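Local coordinates for protein transcriptional regulator (Mesorhizobium loti, PDB 3BHQ) that probably binds DNA at cis-regulatory sites and controls transcription, as a putative member of the TetR family, at residues R15-A20 against T40-S45. Numbering follows the deposited sequence.
Sequences REIIQA and TKAGAS. With EDO (1,2-ethanediol), chain E.
Ile17 and Ala42 mark the place where two helices of the probable DNA-binding domain come together, their CA atoms 5.1 Å apart. The first segment is a regular turn and a half in the middle of helix 9-28; the second is the last three residues of helix 35-42 and the turn that follows. That helix ends in a Schellman motif: Gly43 takes positive phi (69°), its N reaching back to Thr40 O, and the chain runs on extended through Ala44 to Ser45, whose OG caps the N of Thr48 at the start of helix 46-53.

So close an approach illustrates how alanines let helices meet nearly backbone to backbone. The methyl of Ala42 sits against the first helix, 3.7 Å from Ile17 CA and equally close to Ala20 CB, while also touching the carbonyl oxygen of Glu16. Ile17 reaches past it: with CG1 anti to its own carbonyl carbon (chi1 -65°), that branch lies 4.0 Å from Ala42 CB, and CG1 and CD1 together meet the methyl of Ala44. At the other end Lys41 lays its aliphatic chain alongside Ala20, CG against the methyl and CE 3.5 Å from Ala20 O. The chain is extended until chi4 (65°), where it bends and brings NZ into a 2.8 Å hydrogen bond with O1 of a 1,2-ethanediol, probably from the crystallisation liquor, that is also hydrogen-bonded to Lys28. The carboxylate of Glu16 forms a salt bridge with Lys13, whose NZ also makes a weak hydrogen bond to Gly43 O.

The contact thus joins the first helix to the predicted helix-turn-helix (34-53), at the end of its leading helix and the turn. Ile17 and Ala44 both touch Val49 of helix 46-53, and Ile17 also Phe53, so that three helices share one apolar patch, as in the three-helix DNA-binding domain of TetR proteins, while Ile18 packs against Val63 of helix 56-83.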
ATOM      1  N   ARG A  15      -0.927 -28.053   9.682  1.00 24.04           N
ATOM      2  CA  ARG A  15      -0.261 -27.415   8.543  1.00 25.92           C
ATOM      3  C   ARG A  15      -1.036 -27.663   7.241  1.00 22.87           C
ATOM      4  O   ARG A  15      -1.225 -26.733   6.449  1.00 23.61           O
ATOM      5  CB  ARG A  15       1.182 -27.924   8.399  1.00 28.43           C
ATOM      6  CG  ARG A  15       1.943 -27.341   7.183  1.00 30.18           C
ATOM      7  CD  ARG A  15       3.423 -27.737   7.142  1.00 35.33           C
ATOM      8  NE  ARG A  15       3.649 -29.174   7.275  1.00 42.23           N
ATOM      9  CZ  ARG A  15       3.414 -30.088   6.326  1.00 46.58           C
ATOM     10  NH1 ARG A  15       2.954 -29.764   5.108  1.00 49.43           N
ATOM     11  NH2 ARG A  15       3.664 -31.365   6.605  1.00 51.01           N
ATOM     12  N   GLU A  16      -1.471 -28.912   7.026  1.00 21.59           N
ATOM     13  CA  GLU A  16      -2.258 -29.259   5.828  1.00 23.03           C
ATOM     14  C   GLU A  16      -3.582 -28.504   5.766  1.00 21.82           C
ATOM     15  O   GLU A  16      -4.001 -28.045   4.702  1.00 21.46           O
ATOM     16  CB  GLU A  16      -2.480 -30.769   5.737  1.00 24.36           C
ATOM     17  CG  GLU A  16      -1.191 -31.543   5.431  1.00 26.56           C
ATOM     18  CD  GLU A  16      -1.283 -33.046   5.585  1.00 27.15           C
ATOM     19  OE1 GLU A  16      -2.299 -33.582   6.067  1.00 30.16           O
ATOM     20  OE2 GLU A  16      -0.282 -33.702   5.232  1.00 39.28           O
ATOM     21  N   ILE A  17      -4.242 -28.382   6.924  1.00 20.70           N
ATOM     22  CA  ILE A  17      -5.487 -27.644   7.012  1.00 18.36           C
ATOM     23  C   ILE A  17      -5.262 -26.146   6.676  1.00 18.69           C
ATOM     24  O   ILE A  17      -6.039 -25.565   5.925  1.00 19.31           O
ATOM     25  CB  ILE A  17      -6.161 -27.813   8.407  1.00 17.49           C
ATOM     26  CG1 ILE A  17      -6.585 -29.264   8.602  1.00 18.22           C
ATOM     27  CG2 ILE A  17      -7.352 -26.876   8.556  1.00 16.46           C
ATOM     28  CD1 ILE A  17      -6.905 -29.623  10.073  1.00 19.77           C
ATOM     29  N   ILE A  18      -4.234 -25.540   7.271  1.00 20.95           N
ATOM     30  CA  ILE A  18      -3.924 -24.126   7.001  1.00 21.16           C
ATOM     31  C   ILE A  18      -3.558 -23.911   5.519  1.00 20.62           C
ATOM     32  O   ILE A  18      -4.000 -22.948   4.889  1.00 23.09           O
ATOM     33  CB  ILE A  18      -2.830 -23.589   7.954  1.00 20.79           C
ATOM     34  CG1 ILE A  18      -3.371 -23.520   9.383  1.00 21.85           C
ATOM     35  CG2 ILE A  18      -2.371 -22.191   7.511  1.00 23.03           C
ATOM     36  CD1 ILE A  18      -2.302 -23.415  10.455  1.00 25.77           C
ATOM     37  N   GLN A  19      -2.802 -24.842   4.957  1.00 20.67           N
ATOM     38  CA  GLN A  19      -2.445 -24.776   3.519  1.00 23.46           C
ATOM     39  C   GLN A  19      -3.719 -24.796   2.643  1.00 20.76           C
ATOM     40  O   GLN A  19      -3.888 -23.995   1.700  1.00 22.10           O
ATOM     41  CB  GLN A  19      -1.496 -25.931   3.206  1.00 24.67           C
ATOM     42  CG  GLN A  19      -0.924 -25.980   1.812  1.00 32.85           C
ATOM     43  CD  GLN A  19      -0.051 -27.227   1.571  1.00 35.92           C
ATOM     44  OE1 GLN A  19       0.403 -27.912   2.512  1.00 50.09           O
ATOM     45  NE2 GLN A  19       0.180 -27.523   0.296  1.00 54.32           N
ATOM     46  N   ALA A  20      -4.626 -25.747   2.935  1.00 21.51           N
ATOM     47  CA  ALA A  20      -5.891 -25.837   2.235  1.00 21.08           C
ATOM     48  C   ALA A  20      -6.759 -24.607   2.407  1.00 21.31           C
ATOM     49  O   ALA A  20      -7.358 -24.109   1.466  1.00 21.13           O
ATOM     50  CB  ALA A  20      -6.668 -27.102   2.696  1.00 21.08           C
ATOM     51  N   THR A  40     -12.421 -31.068   3.514  1.00 18.87           N
ATOM     52  CA  THR A  40     -12.322 -31.969   2.364  1.00 21.14           C
ATOM     53  C   THR A  40     -11.034 -31.741   1.568  1.00 21.79           C
ATOM     54  O   THR A  40     -10.313 -32.689   1.271  1.00 22.85           O
ATOM     55  CB  THR A  40     -13.555 -31.829   1.467  1.00 22.12           C
ATOM     56  OG1 THR A  40     -14.714 -32.158   2.234  1.00 25.09           O
ATOM     57  CG2 THR A  40     -13.457 -32.742   0.253  1.00 24.23           C
ATOM     58  N   LYS A  41     -10.740 -30.476   1.270  1.00 21.68           N
ATOM     59  CA  LYS A  41      -9.539 -30.104   0.526  1.00 23.90           C
ATOM     60  C   LYS A  41      -8.257 -30.532   1.248  1.00 22.06           C
ATOM     61  O   LYS A  41      -7.284 -30.933   0.610  1.00 25.43           O
ATOM     62  CB  LYS A  41      -9.563 -28.600   0.253  1.00 24.78           C
ATOM     63  CG  LYS A  41      -8.444 -28.053  -0.590  1.00 28.37           C
ATOM     64  CD  LYS A  41      -8.597 -26.535  -0.711  1.00 32.61           C
ATOM     65  CE  LYS A  41      -7.437 -25.927  -1.469  1.00 35.65           C
ATOM     66  NZ  LYS A  41      -7.455 -26.415  -2.896  1.00 42.28           N
ATOM     67  N   ALA A  42      -8.272 -30.456   2.578  1.00 20.33           N
ATOM     68  CA  ALA A  42      -7.129 -30.818   3.411  1.00 17.41           C
ATOM     69  C   ALA A  42      -7.010 -32.293   3.716  1.00 20.12           C
ATOM     70  O   ALA A  42      -5.995 -32.707   4.258  1.00 22.83           O
ATOM     71  CB  ALA A  42      -7.219 -30.074   4.751  1.00 18.10           C
ATOM     72  N   GLY A  43      -8.044 -33.069   3.413  1.00 21.74           N
ATOM     73  CA  GLY A  43      -8.067 -34.482   3.756  1.00 21.59           C
ATOM     74  C   GLY A  43      -8.172 -34.704   5.254  1.00 20.97           C
ATOM     75  O   GLY A  43      -7.506 -35.578   5.808  1.00 22.61           O
ATOM     76  N   ALA A  44      -8.976 -33.864   5.907  1.00 20.35           N
ATOM     77  CA  ALA A  44      -9.225 -33.930   7.331  1.00 18.89           C
ATOM     78  C   ALA A  44     -10.725 -34.141   7.568  1.00 19.19           C
ATOM     79  O   ALA A  44     -11.553 -33.784   6.723  1.00 18.81           O
ATOM     80  CB  ALA A  44      -8.774 -32.631   7.999  1.00 18.98           C
ATOM     81  N   SER A  45     -11.066 -34.692   8.730  1.00 17.31           N
ATOM     82  CA  SER A  45     -12.459 -34.778   9.126  1.00 15.75           C
ATOM     83  C   SER A  45     -12.937 -33.379   9.531  1.00 16.89           C
ATOM     84  O   SER A  45     -12.158 -32.536  10.010  1.00 16.33           O
ATOM     85  CB  SER A  45     -12.644 -35.741  10.284  1.00 16.81           C
ATOM     86  OG  SER A  45     -12.174 -35.123  11.474  1.00 18.02           O
TER
HETATM   87  C1  EDO E 213      -9.260 -23.602  -4.069  1.00 46.80           C
HETATM   88  O1  EDO E 213      -8.235 -24.411  -4.661  1.00 57.40           O
HETATM   89  C2  EDO E 213     -10.061 -24.403  -3.053  1.00 40.84           C
HETATM   90  O2  EDO E 213     -11.429 -23.995  -3.007  1.00 32.73           O